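Local coordinates for protein VirX1 (PDB 6QGM) that iodinates diverse substrates as a cyanophage halogenase, probably with the help of a flavin cofactor, as in the flavin-dependent tryptophan halogenases, at residues Glu5-Val10 against Pro28-Ala33; Leu34-Asn39 against Val186-Gly191; Asn112-Leu117 against Glu128-Phe133; Ala118-Glu123 against Ser475-Ser480. All blocks are in the same frame, centred on the assembly; numbering follows the deposited sequence.

Contact 1. Residues Glu5-Val10 against Pro28-Ala33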
loop_
_atom_site.group_PDB
_atom_site.type_symbol
_atom_site.label_atom_id
_atom_site.label_comp_id
_atom_site.label_asym_id
_atom_site.label_seq_id
_atom_site.Cartn_x
_atom_site.Cartn_y
_atom_site.Cartn_z
ATOM N N GLU B 5 -9.453 -16.419 33.561
ATOM C CA GLU B 5 -8.995 -16.316 34.972
ATOM C C GLU B 5 -7.936 -17.390 35.240
ATOM O O GLU B 5 -6.993 -17.122 36.005
ATOM C CB GLU B 5 -10.160 -16.440 35.947
ATOM C CG GLU B 5 -11.196 -15.339 35.791
ATOM C CD GLU B 5 -12.250 -15.315 36.892
ATOM O OE1 GLU B 5 -12.729 -16.416 37.260
ATOM O OE2 GLU B 5 -12.606 -14.202 37.380
ATOM N N SER B 6 -8.094 -18.574 34.653
ATOM C CA SER B 6 -7.165 -19.709 34.857
ATOM C C SER B 6 -6.641 -20.189 33.509
ATOM O O SER B 6 -7.379 -20.114 32.515
ATOM C CB SER B 6 -7.818 -20.827 35.609
ATOM O OG SER B 6 -8.804 -21.445 34.812
ATOM N N VAL B 7 -5.408 -20.685 33.510
ATOM C CA VAL B 7 -4.686 -21.139 32.291
ATOM C C VAL B 7 -4.061 -22.508 32.584
ATOM O O VAL B 7 -3.472 -22.673 33.665
ATOM C CB VAL B 7 -3.659 -20.077 31.857
ATOM C CG1 VAL B 7 -2.705 -20.601 30.795
ATOM C CG2 VAL B 7 -4.345 -18.805 31.375
ATOM N N ALA B 8 -4.235 -23.459 31.667
ATOM C CA ALA B 8 -3.578 -24.784 31.666
ATOM C C ALA B 8 -2.612 -24.859 30.478
ATOM O O ALA B 8 -3.082 -24.892 29.326
ATOM C CB ALA B 8 -4.614 -25.874 31.601
ATOM N N ILE B 9 -1.306 -24.855 30.753
ATOM C CA ILE B 9 -0.243 -25.030 29.723
ATOM C C ILE B 9 0.072 -26.529 29.628
ATOM O O ILE B 9 0.436 -27.114 30.653
ATOM C CB ILE B 9 0.996 -24.190 30.073
ATOM C CG1 ILE B 9 0.645 -22.702 30.185
ATOM C CG2 ILE B 9 2.097 -24.416 29.053
ATOM C CD1 ILE B 9 1.524 -21.915 31.140
ATOM N N VAL B 10 -0.088 -27.132 28.449
ATOM C CA VAL B 10 0.305 -28.548 28.216
ATOM C C VAL B 10 1.656 -28.543 27.498
ATOM O O VAL B 10 1.745 -27.942 26.398
ATOM C CB VAL B 10 -0.763 -29.317 27.420
ATOM C CG1 VAL B 10 -0.400 -30.786 27.230
ATOM C CG2 VAL B 10 -2.137 -29.181 28.071
ATOM N N PRO B 28 -0.249 -11.462 36.981
ATOM C CA PRO B 28 -0.395 -12.017 38.332
ATOM C C PRO B 28 -1.840 -12.409 38.684
ATOM O O PRO B 28 -2.010 -13.245 39.538
ATOM C CB PRO B 28 0.057 -10.881 39.258
ATOM C CG PRO B 28 0.859 -9.957 38.367
ATOM C CD PRO B 28 0.232 -10.072 36.998
ATOM N N GLN B 29 -2.830 -11.793 38.030
ATOM C CA GLN B 29 -4.285 -12.072 38.221
ATOM C C GLN B 29 -4.605 -13.527 37.829
ATOM O O GLN B 29 -5.609 -14.052 38.344
ATOM C CB GLN B 29 -5.153 -11.057 37.457
ATOM C CG GLN B 29 -5.256 -11.257 35.946
ATOM C CD GLN B 29 -4.185 -10.552 35.139
ATOM O OE1 GLN B 29 -3.043 -10.387 35.582
ATOM N NE2 GLN B 29 -4.537 -10.142 33.922
ATOM N N LEU B 30 -3.804 -14.160 36.958
ATOM C CA LEU B 30 -4.070 -15.531 36.436
ATOM C C LEU B 30 -3.714 -16.590 37.486
ATOM O O LEU B 30 -2.663 -16.452 38.141
ATOM C CB LEU B 30 -3.244 -15.790 35.173
ATOM C CG LEU B 30 -3.614 -14.974 33.938
ATOM C CD1 LEU B 30 -2.759 -15.415 32.758
ATOM C CD2 LEU B 30 -5.105 -15.115 33.607
ATOM N N GLU B 31 -4.565 -17.607 37.600
ATOM C CA GLU B 31 -4.246 -18.947 38.154
ATOM C C GLU B 31 -3.634 -19.754 37.007
ATOM O O GLU B 31 -4.277 -19.828 35.940
ATOM C CB GLU B 31 -5.508 -19.647 38.674
ATOM C CG GLU B 31 -6.482 -18.738 39.405
ATOM C CD GLU B 31 -7.860 -19.351 39.591
ATOM O OE1 GLU B 31 -8.477 -19.743 38.584
ATOM O OE2 GLU B 31 -8.313 -19.448 40.748
ATOM N N ILE B 32 -2.436 -20.316 37.190
ATOM C CA ILE B 32 -1.692 -21.032 36.112
ATOM C C ILE B 32 -1.329 -22.441 36.580
ATOM O O ILE B 32 -0.833 -22.577 37.720
ATOM C CB ILE B 32 -0.437 -20.243 35.696
ATOM C CG1 ILE B 32 -0.779 -18.794 35.337
ATOM C CG2 ILE B 32 0.296 -20.959 34.563
ATOM C CD1 ILE B 32 0.426 -17.895 35.291
ATOM N N ALA B 33 -1.556 -23.436 35.719
ATOM C CA ALA B 33 -1.050 -24.817 35.888
ATOM C C ALA B 33 -0.265 -25.199 34.634
ATOM O O ALA B 33 -0.642 -24.729 33.525
ATOM C CB ALA B 33 -2.189 -25.762 36.143
#
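The backbone N of V7 donates to the carbonyl O of E31 over 2.8 Å. The same oxygen receives a second, weaker contact from the CA-H of S6, so two donors of 6-10 converge on it. V7 then answers through its own carbonyl, which takes the N-H of A33 at 2.9 Å. Bonds from E31 N to E5 O and from I9 N to A33 O extend the series at its two ends, and the pairs S6/E31, V7/I32 and A8/A33 run side by side as parallel strands, the axes of 6-10 and 31-33 being 14° apart. On the face carrying V7 and I32 the packing is apolar. The rotation of V7 sets CG2 beside its backbone N, where it meets CD1 of L30 4.0 Å away, while CD1 of I9 rests on CG2 of I32 at 3.8 Å. Helix 14-26 covers this face, with T19 and A20 against I9, and L23 and S24 against I32. The connection between the strands is thus a beta-alpha-beta crossover, and with the glycine-rich turn expected after strand 6-10 it is characteristic of the dinucleotide-binding Rossmann fold, consistent with an FAD site.

Contact 2. Residues Leu34-Asn39 against Val186-Gly191; sequences LIEDPN and VKHIQG
Strands 31-36 and 187-198 lie next to each other in the parallel part of the Rossmann-like sheet, and L34-E36 pairs with H188-Q190 near the C-terminal end of strand 31-36. The ladder begins where L34 N donates to K187 O. L34 O takes the N-H of I189 at 2.9 Å, E36 N returns to I189 O, and G191 N closes the series on E36 O at 3.0 Å. I189 O also receives the CA-H of I35, 3.2 Å from CA to O.

On the face bearing E36 and H188 the pairing turns polar. The carboxylate stands almost perpendicular to the imidazole, the planes 85° apart, and OE2 of E36 sits at the edge of the H188 ring, 2.9 Å from its NE2. The N-H of NE2 is bent away from OE2, which makes this hydrogen bond weak. E36 reaches the ring by an extended chain with CG anti to the backbone N (chi1 158°), and its OE1 is held by NE1 of W17, whose ring also meets H188 edge-to-face. In many Rossmann-type FAD proteins an acidic residue at the end of the second strand binds the ribose of the cofactor; E36 stands at a comparable place, although this structure is the apo form.

On the face of I35 and I189 the two side chains point the same way, with CG1 of I35 4.0 Å from CB of I189, and L211 of strand 206-211 touches both. Beyond the strand, P38 CG rests 3.8 Å from Q190 CB. D37 OD1 accepts the backbone N-H of N39 in an Asx turn.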
loop_
_atom_site.group_PDB
_atom_site.type_symbol
_atom_site.label_atom_id
_atom_site.label_comp_id
_atom_site.label_asym_id
_atom_site.label_seq_id
_atom_site.Cartn_x
_atom_site.Cartn_y
_atom_site.Cartn_z
ATOM N N LEU B 34 0.815 -25.973 34.803
ATOM C CA LEU B 34 1.580 -26.569 33.676
ATOM C C LEU B 34 1.588 -28.091 33.806
ATOM O O LEU B 34 2.078 -28.598 34.835
ATOM C CB LEU B 34 3.007 -26.021 33.638
ATOM C CG LEU B 34 3.781 -26.384 32.371
ATOM C CD1 LEU B 34 4.668 -25.246 31.926
ATOM C CD2 LEU B 34 4.579 -27.667 32.551
ATOM N N ILE B 35 1.071 -28.770 32.778
ATOM C CA ILE B 35 0.987 -30.255 32.682
ATOM C C ILE B 35 2.179 -30.733 31.855
ATOM O O ILE B 35 2.315 -30.305 30.684
ATOM C CB ILE B 35 -0.363 -30.672 32.071
ATOM C CG1 ILE B 35 -1.535 -30.259 32.968
ATOM C CG2 ILE B 35 -0.379 -32.154 31.765
ATOM C CD1 ILE B 35 -2.793 -29.931 32.215
ATOM N N GLU B 36 3.007 -31.580 32.461
ATOM C CA GLU B 36 4.279 -32.081 31.885
ATOM C C GLU B 36 4.282 -33.594 32.107
ATOM O O GLU B 36 3.857 -34.016 33.193
ATOM C CB GLU B 36 5.417 -31.290 32.535
ATOM C CG GLU B 36 6.782 -31.947 32.502
ATOM C CD GLU B 36 7.808 -31.180 33.322
ATOM O OE1 GLU B 36 8.227 -30.104 32.872
ATOM O OE2 GLU B 36 8.190 -31.650 34.430
ATOM N N ASP B 37 4.646 -34.380 31.090
ATOM C CA ASP B 37 4.725 -35.865 31.144
ATOM C C ASP B 37 6.111 -36.240 31.662
ATOM O O ASP B 37 7.104 -36.003 30.975
ATOM C CB ASP B 37 4.471 -36.481 29.770
ATOM C CG ASP B 37 4.373 -37.999 29.757
ATOM O OD1 ASP B 37 5.086 -38.649 30.568
ATOM O OD2 ASP B 37 3.575 -38.519 28.927
ATOM N N PRO B 38 6.222 -36.812 32.877
ATOM C CA PRO B 38 7.524 -37.219 33.403
ATOM C C PRO B 38 8.300 -38.140 32.437
ATOM O O PRO B 38 9.496 -38.011 32.342
ATOM C CB PRO B 38 7.191 -37.958 34.711
ATOM C CG PRO B 38 5.799 -37.490 35.100
ATOM C CD PRO B 38 5.119 -37.039 33.824
ATOM N N ASN B 39 7.592 -39.051 31.753
ATOM C CA ASN B 39 8.152 -40.259 31.098
ATOM C C ASN B 39 8.605 -39.926 29.671
ATOM O O ASN B 39 8.368 -40.772 28.777
ATOM C CB ASN B 39 7.130 -41.405 31.068
ATOM C CG ASN B 39 6.659 -41.874 32.432
ATOM O OD1 ASN B 39 6.164 -41.087 33.238
ATOM N ND2 ASN B 39 6.747 -43.178 32.686
ATOM N N VAL B 186 2.827 -21.095 39.988
ATOM C CA VAL B 186 2.445 -21.995 38.861
ATOM C C VAL B 186 2.353 -23.409 39.438
ATOM O O VAL B 186 3.332 -23.853 40.069
ATOM C CB VAL B 186 3.415 -21.932 37.662
ATOM C CG1 VAL B 186 3.037 -22.925 36.574
ATOM C CG2 VAL B 186 3.481 -20.538 37.070
ATOM N N LYS B 187 1.201 -24.058 39.249
ATOM C CA LYS B 187 0.909 -25.436 39.730
ATOM C C LYS B 187 1.474 -26.443 38.729
ATOM O O LYS B 187 0.966 -26.514 37.615
ATOM C CB LYS B 187 -0.595 -25.601 39.914
ATOM C CG LYS B 187 -0.999 -26.597 40.979
ATOM C CD LYS B 187 -2.504 -26.624 41.071
ATOM C CE LYS B 187 -3.142 -27.225 39.828
ATOM N NZ LYS B 187 -4.184 -26.367 39.200
ATOM N N HIS B 188 2.519 -27.158 39.120
ATOM C CA HIS B 188 3.182 -28.224 38.329
ATOM C C HIS B 188 2.367 -29.505 38.461
ATOM O O HIS B 188 2.249 -29.978 39.582
ATOM C CB HIS B 188 4.612 -28.421 38.826
ATOM C CG HIS B 188 5.488 -29.168 37.894
ATOM N ND1 HIS B 188 6.611 -29.827 38.331
ATOM C CD2 HIS B 188 5.401 -29.393 36.571
ATOM C CE1 HIS B 188 7.189 -30.418 37.308
ATOM N NE2 HIS B 188 6.469 -30.160 36.212
ATOM N N ILE B 189 1.809 -30.005 37.358
ATOM C CA ILE B 189 0.973 -31.242 37.316
ATOM C C ILE B 189 1.681 -32.289 36.450
ATOM O O ILE B 189 1.830 -32.049 35.232
ATOM C CB ILE B 189 -0.446 -30.931 36.805
ATOM C CG1 ILE B 189 -1.180 -29.984 37.761
ATOM C CG2 ILE B 189 -1.222 -32.220 36.555
ATOM C CD1 ILE B 189 -2.488 -29.483 37.222
ATOM N N GLN B 190 2.097 -33.395 37.074
ATOM C CA GLN B 190 2.808 -34.513 36.410
ATOM C C GLN B 190 1.754 -35.438 35.813
ATOM O O GLN B 190 0.918 -35.934 36.571
ATOM C CB GLN B 190 3.682 -35.274 37.415
ATOM C CG GLN B 190 4.698 -34.425 38.180
ATOM C CD GLN B 190 5.977 -34.152 37.421
ATOM O OE1 GLN B 190 6.005 -33.330 36.506
ATOM N NE2 GLN B 190 7.042 -34.844 37.793
ATOM N N GLY B 191 1.758 -35.632 34.496
ATOM C CA GLY B 191 0.726 -36.432 33.825
ATOM C C GLY B 191 0.798 -36.353 32.314
ATOM O O GLY B 191 1.403 -35.416 31.784
#

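Contact 3. Residues Asn112-Leu117 against Glu128-Phe133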
loop_
_atom_site.group_PDB
_atom_site.type_symbol
_atom_site.label_atom_id
_atom_site.label_comp_id
_atom_site.label_asym_id
_atom_site.label_seq_id
_atom_site.Cartn_x
_atom_site.Cartn_y
_atom_site.Cartn_z
ATOM N N ASN B 112 23.664 2.884 -1.008
ATOM C CA ASN B 112 24.233 2.452 -2.314
ATOM C C ASN B 112 25.748 2.721 -2.377
ATOM O O ASN B 112 26.371 2.338 -3.397
ATOM C CB ASN B 112 23.514 3.110 -3.496
ATOM C CG ASN B 112 22.016 2.832 -3.503
ATOM O OD1 ASN B 112 21.563 1.814 -2.983
ATOM N ND2 ASN B 112 21.219 3.722 -4.059
ATOM N N THR B 113 26.323 3.361 -1.351
ATOM C CA THR B 113 27.767 3.717 -1.296
ATOM C C THR B 113 28.598 2.433 -1.406
ATOM O O THR B 113 29.492 2.381 -2.281
ATOM C CB THR B 113 28.111 4.537 -0.040
ATOM O OG1 THR B 113 27.372 5.762 -0.041
ATOM C CG2 THR B 113 29.584 4.875 0.091
ATOM N N TRP B 114 28.321 1.426 -0.577
ATOM C CA TRP B 114 29.154 0.192 -0.560
ATOM C C TRP B 114 29.225 -0.425 -1.964
ATOM O O TRP B 114 30.332 -0.795 -2.396
ATOM C CB TRP B 114 28.680 -0.838 0.469
ATOM C CG TRP B 114 29.538 -2.055 0.360
ATOM C CD1 TRP B 114 30.795 -2.235 0.861
ATOM C CD2 TRP B 114 29.260 -3.203 -0.448
ATOM N NE1 TRP B 114 31.289 -3.445 0.476
ATOM C CE2 TRP B 114 30.373 -4.060 -0.337
ATOM C CE3 TRP B 114 28.176 -3.593 -1.237
ATOM C CZ2 TRP B 114 30.412 -5.304 -0.967
ATOM C CZ3 TRP B 114 28.224 -4.807 -1.877
ATOM C CH2 TRP B 114 29.322 -5.653 -1.728
ATOM N N GLY B 115 28.077 -0.553 -2.631
ATOM C CA GLY B 115 27.962 -1.096 -3.997
ATOM C C GLY B 115 28.835 -0.349 -4.997
ATOM O O GLY B 115 29.479 -1.027 -5.811
ATOM N N LYS B 116 28.861 0.993 -4.963
ATOM C CA LYS B 116 29.717 1.797 -5.873
ATOM C C LYS B 116 31.192 1.487 -5.585
ATOM O O LYS B 116 31.945 1.297 -6.565
ATOM C CB LYS B 116 29.397 3.288 -5.764
ATOM C CG LYS B 116 28.016 3.658 -6.286
ATOM C CD LYS B 116 27.719 5.139 -6.334
ATOM C CE LYS B 116 28.604 5.914 -7.287
ATOM N NZ LYS B 116 27.920 7.124 -7.807
ATOM N N LEU B 117 31.576 1.395 -4.303
ATOM C CA LEU B 117 32.950 1.008 -3.876
ATOM C C LEU B 117 33.306 -0.360 -4.479
ATOM O O LEU B 117 34.421 -0.495 -5.034
ATOM C CB LEU B 117 33.043 0.971 -2.345
ATOM C CG LEU B 117 33.089 2.331 -1.651
ATOM C CD1 LEU B 117 33.055 2.187 -0.139
ATOM C CD2 LEU B 117 34.332 3.083 -2.065
ATOM N N GLU B 128 32.099 -9.846 1.428
ATOM C CA GLU B 128 32.204 -9.928 2.905
ATOM C C GLU B 128 32.446 -8.540 3.510
ATOM O O GLU B 128 32.373 -8.441 4.749
ATOM C CB GLU B 128 33.306 -10.891 3.355
ATOM C CG GLU B 128 34.693 -10.556 2.846
ATOM C CD GLU B 128 35.083 -11.257 1.539
ATOM O OE1 GLU B 128 34.156 -11.635 0.761
ATOM O OE2 GLU B 128 36.323 -11.405 1.280
ATOM N N THR B 129 32.726 -7.511 2.700
ATOM C CA THR B 129 33.067 -6.149 3.192
ATOM C C THR B 129 31.806 -5.309 3.431
ATOM O O THR B 129 31.937 -4.289 4.171
ATOM C CB THR B 129 34.034 -5.386 2.279
ATOM O OG1 THR B 129 33.411 -5.189 1.006
ATOM C CG2 THR B 129 35.370 -6.097 2.155
ATOM N N PHE B 130 30.649 -5.669 2.856
ATOM C CA PHE B 130 29.389 -4.908 3.073
ATOM C C PHE B 130 29.101 -4.840 4.576
ATOM O O PHE B 130 28.850 -3.715 5.099
ATOM C CB PHE B 130 28.182 -5.491 2.339
ATOM C CG PHE B 130 26.891 -4.804 2.719
ATOM C CD1 PHE B 130 26.592 -3.543 2.232
ATOM C CD2 PHE B 130 26.006 -5.398 3.617
ATOM C CE1 PHE B 130 25.421 -2.906 2.611
ATOM C CE2 PHE B 130 24.825 -4.768 3.978
ATOM C CZ PHE B 130 24.541 -3.516 3.480
ATOM N N ALA B 131 29.134 -5.992 5.263
ATOM C CA ALA B 131 28.777 -6.084 6.697
ATOM C C ALA B 131 29.748 -5.207 7.515
ATOM O O ALA B 131 29.286 -4.433 8.371
ATOM C CB ALA B 131 28.796 -7.527 7.134
ATOM N N ARG B 132 31.052 -5.321 7.236
ATOM C CA ARG B 132 32.117 -4.534 7.894
ATOM C C ARG B 132 31.841 -3.054 7.679
ATOM O O ARG B 132 32.071 -2.279 8.604
ATOM C CB ARG B 132 33.486 -4.859 7.306
ATOM C CG ARG B 132 33.770 -6.343 7.178
ATOM C CD ARG B 132 35.174 -6.647 7.618
ATOM N NE ARG B 132 35.526 -8.007 7.246
ATOM C CZ ARG B 132 36.252 -8.345 6.193
ATOM N NH1 ARG B 132 36.749 -7.420 5.384
ATOM N NH2 ARG B 132 36.500 -9.622 5.968
ATOM N N PHE B 133 31.384 -2.694 6.481
ATOM C CA PHE B 133 31.230 -1.293 6.038
ATOM C C PHE B 133 29.972 -0.679 6.654
ATOM O O PHE B 133 29.862 0.535 6.595
ATOM C CB PHE B 133 31.195 -1.210 4.513
ATOM C CG PHE B 133 31.190 0.192 3.951
ATOM C CD1 PHE B 133 32.372 0.901 3.793
ATOM C CD2 PHE B 133 30.004 0.807 3.586
ATOM C CE1 PHE B 133 32.361 2.194 3.283
ATOM C CE2 PHE B 133 30.005 2.093 3.067
ATOM C CZ PHE B 133 31.177 2.790 2.915
#
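W114 projects from helix 113-120 into a hollow on helix 129-134, and with F130 and F133 it forms an aromatic cluster where the two helices meet. The indole is held by its face and by its edge. Over the face of its five-membered ring sits the CA of F130, 3.6 Å from the centroid, in a CH-pi contact close to the ring normal. The F130 ring turns its edge to the same indole in an offset edge-to-face pair, the planes at 76°. F133 packs beside the W114 stem: its CD2 lies 3.8 Å from W114 CB, and its ring stands oblique to the indole. The far end of the F133 ring lies across two smaller bumps of helix 113-120, both on the same side of its plane: CE1 is 3.5 Å from CD1 of L117, and CZ rests against CG2 of T113. Outside the pair, F464 of helix 462-468 meets F130 edge-to-face, and W501 of helix 494-512 meets the ring of F133. With CG of W114 anti to its backbone N, the indole reaches across to T129, whose OG1 also bonds to the carbonyl of P126. The W114 NE1 hydrogen bond to T129 OG1 spans 2.8 Å and lies within 6° of the ring plane.

Contact 4. Residues Ala118-Glu123 against Ser475-Ser480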
loop_
_atom_site.group_PDB
_atom_site.type_symbol
_atom_site.label_atom_id
_atom_site.label_comp_id
_atom_site.label_asym_id
_atom_site.label_seq_id
_atom_site.Cartn_x
_atom_site.Cartn_y
_atom_site.Cartn_z
ATOM N N ALA B 118 32.388 -1.327 -4.362
ATOM C CA ALA B 118 32.532 -2.710 -4.877
ATOM C C ALA B 118 32.787 -2.691 -6.393
ATOM O O ALA B 118 33.637 -3.482 -6.847
ATOM C CB ALA B 118 31.314 -3.522 -4.532
ATOM N N ASN B 119 32.117 -1.806 -7.146
ATOM C CA ASN B 119 32.260 -1.700 -8.625
ATOM C C ASN B 119 33.607 -1.062 -8.964
ATOM O O ASN B 119 34.310 -1.588 -9.842
ATOM C CB ASN B 119 31.101 -0.927 -9.263
ATOM C CG ASN B 119 29.864 -1.780 -9.480
ATOM O OD1 ASN B 119 29.962 -2.999 -9.656
ATOM N ND2 ASN B 119 28.695 -1.145 -9.476
ATOM N N LYS B 120 33.951 0.033 -8.281
ATOM C CA LYS B 120 35.166 0.839 -8.551
ATOM C C LYS B 120 36.415 0.090 -8.086
ATOM O O LYS B 120 37.416 0.149 -8.800
ATOM C CB LYS B 120 35.055 2.180 -7.839
ATOM C CG LYS B 120 33.965 3.103 -8.363
ATOM C CD LYS B 120 34.032 4.469 -7.682
ATOM C CE LYS B 120 33.598 5.589 -8.594
ATOM N NZ LYS B 120 32.138 5.525 -8.779
ATOM N N TYR B 121 36.365 -0.573 -6.929
ATOM C CA TYR B 121 37.552 -1.157 -6.248
ATOM C C TYR B 121 37.263 -2.595 -5.826
ATOM O O TYR B 121 37.267 -2.914 -4.643
ATOM C CB TYR B 121 37.939 -0.265 -5.065
ATOM C CG TYR B 121 37.966 1.210 -5.377
ATOM C CD1 TYR B 121 38.883 1.746 -6.267
ATOM C CD2 TYR B 121 37.074 2.077 -4.772
ATOM C CE1 TYR B 121 38.915 3.103 -6.546
ATOM C CE2 TYR B 121 37.086 3.437 -5.040
ATOM C CZ TYR B 121 38.011 3.956 -5.930
ATOM O OH TYR B 121 38.027 5.301 -6.160
ATOM N N PRO B 122 37.054 -3.510 -6.797
ATOM C CA PRO B 122 36.615 -4.879 -6.515
ATOM C C PRO B 122 37.546 -5.635 -5.559
ATOM O O PRO B 122 37.044 -6.296 -4.675
ATOM C CB PRO B 122 36.655 -5.590 -7.875
ATOM C CG PRO B 122 36.623 -4.473 -8.897
ATOM C CD PRO B 122 37.300 -3.293 -8.234
ATOM N N GLU B 123 38.861 -5.504 -5.755
ATOM C CA GLU B 123 39.886 -6.206 -4.936
ATOM C C GLU B 123 39.796 -5.743 -3.480
ATOM O O GLU B 123 40.079 -6.567 -2.615
ATOM C CB GLU B 123 41.291 -5.981 -5.496
ATOM C CG GLU B 123 41.476 -6.502 -6.913
ATOM C CD GLU B 123 41.001 -7.930 -7.160
ATOM O OE1 GLU B 123 41.175 -8.792 -6.261
ATOM O OE2 GLU B 123 40.425 -8.180 -8.250
ATOM N N SER B 475 24.861 -2.710 -10.701
ATOM C CA SER B 475 25.671 -3.921 -10.999
ATOM C C SER B 475 26.965 -3.525 -11.719
ATOM O O SER B 475 27.909 -4.317 -11.663
ATOM C CB SER B 475 24.875 -4.949 -11.771
ATOM O OG SER B 475 24.294 -4.412 -12.945
ATOM N N TYR B 476 27.002 -2.351 -12.360
ATOM C CA TYR B 476 28.157 -1.827 -13.132
ATOM C C TYR B 476 28.276 -0.306 -12.949
ATOM O O TYR B 476 27.247 0.402 -12.783
ATOM C CB TYR B 476 28.037 -2.204 -14.609
ATOM C CG TYR B 476 26.831 -1.697 -15.363
ATOM C CD1 TYR B 476 25.557 -2.165 -15.090
ATOM C CD2 TYR B 476 26.982 -0.812 -16.418
ATOM C CE1 TYR B 476 24.458 -1.725 -15.802
ATOM C CE2 TYR B 476 25.896 -0.369 -17.155
ATOM C CZ TYR B 476 24.626 -0.815 -16.834
ATOM O OH TYR B 476 23.561 -0.335 -17.531
ATOM N N ASP B 477 29.520 0.181 -13.005
ATOM C CA ASP B 477 29.869 1.565 -12.588
ATOM C C ASP B 477 29.367 2.583 -13.625
ATOM O O ASP B 477 29.012 3.717 -13.223
ATOM C CB ASP B 477 31.375 1.720 -12.362
ATOM C CG ASP B 477 31.697 2.983 -11.582
ATOM O OD1 ASP B 477 30.996 3.218 -10.541
ATOM O OD2 ASP B 477 32.614 3.728 -12.023
ATOM N N LYS B 478 29.353 2.199 -14.904
ATOM C CA LYS B 478 28.940 3.078 -16.021
ATOM C C LYS B 478 27.514 3.600 -15.773
ATOM O O LYS B 478 27.174 4.708 -16.257
ATOM C CB LYS B 478 29.071 2.319 -17.342
ATOM C CG LYS B 478 28.727 3.129 -18.576
ATOM C CD LYS B 478 29.514 4.433 -18.678
ATOM C CE LYS B 478 29.096 5.291 -19.852
ATOM N NZ LYS B 478 30.250 5.790 -20.655
ATOM N N LEU B 479 26.727 2.824 -15.026
ATOM C CA LEU B 479 25.315 3.118 -14.670
ATOM C C LEU B 479 25.263 4.300 -13.691
ATOM O O LEU B 479 24.465 5.228 -13.907
ATOM C CB LEU B 479 24.715 1.862 -14.040
ATOM C CG LEU B 479 23.240 1.936 -13.663
ATOM C CD1 LEU B 479 22.416 2.555 -14.779
ATOM C CD2 LEU B 479 22.757 0.538 -13.318
ATOM N N SER B 480 26.086 4.222 -12.638
ATOM C CA SER B 480 26.321 5.269 -11.617
ATOM C C SER B 480 26.774 6.567 -12.298
ATOM O O SER B 480 26.193 7.617 -12.019
ATOM C CB SER B 480 27.341 4.787 -10.615
ATOM O OG SER B 480 27.073 3.466 -10.174
#
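Helix 113-120 ends beside the start of helix 477-484, and a salt bridge with a flanking amide joins the two. NZ of K120 lies 3.1 Å from OD1 of D477 and meets it on the syn side, the side of the carboxylate's other oxygen. Bends at chi3 and chi4 bring NZ back to the aspartate, which the lysine chain crosses at about a right angle; nearer the backbone, CG of K120 lies 3.7 Å from D477 OD1. NZ also forms a salt bridge with D491, and the ammonium packs on the ring of Y494 as a cation-pi pair, so two carboxylates and an aromatic ring grip one charge. N119 takes the neighbouring position, its CB 4.1 Å from the CB of D477. Its amide lies against the backbone of S475 and Y476: ND2 bonds to the carbonyl of Q474, while OD1 of N119 comes within 3.2 Å of S475 O. These two acceptors face the guanidinium of R472, which bonds S475 O and, weakly, N119 OD1. Y371 of the second subunit accepts a hydrogen bond from S475 OG, and D61 of that subunit pairs with K478. Helix 494-512 supplies Y494 next to K120, and the segment that leads into helix 477-484 and starts it also touches the second subunit.

Contacts 1 and 2 share strand 31-36, which has strand 6-10 on one side and strand 187-198 on the other, and I9 O and I35 N approach to 2.8 Å where they meet. Contacts 3 and 4 share helix 113-120, their centres about 11 Å apart, and lie about 51 to 61 Å between centres from the first pair, across the chain's centre. Within each pair the more buried member is mainly apolar: aliphatic in contact 1, aromatic in contact 3. Partly buried contacts 2 and 4 add polar side-chain pairs: a weak carboxylate-imidazole bond and a salt bridge. Backbone ladders carry the sheet contacts, whereas side chains do most of the joining between the helices, and contact 4 borders another subunit.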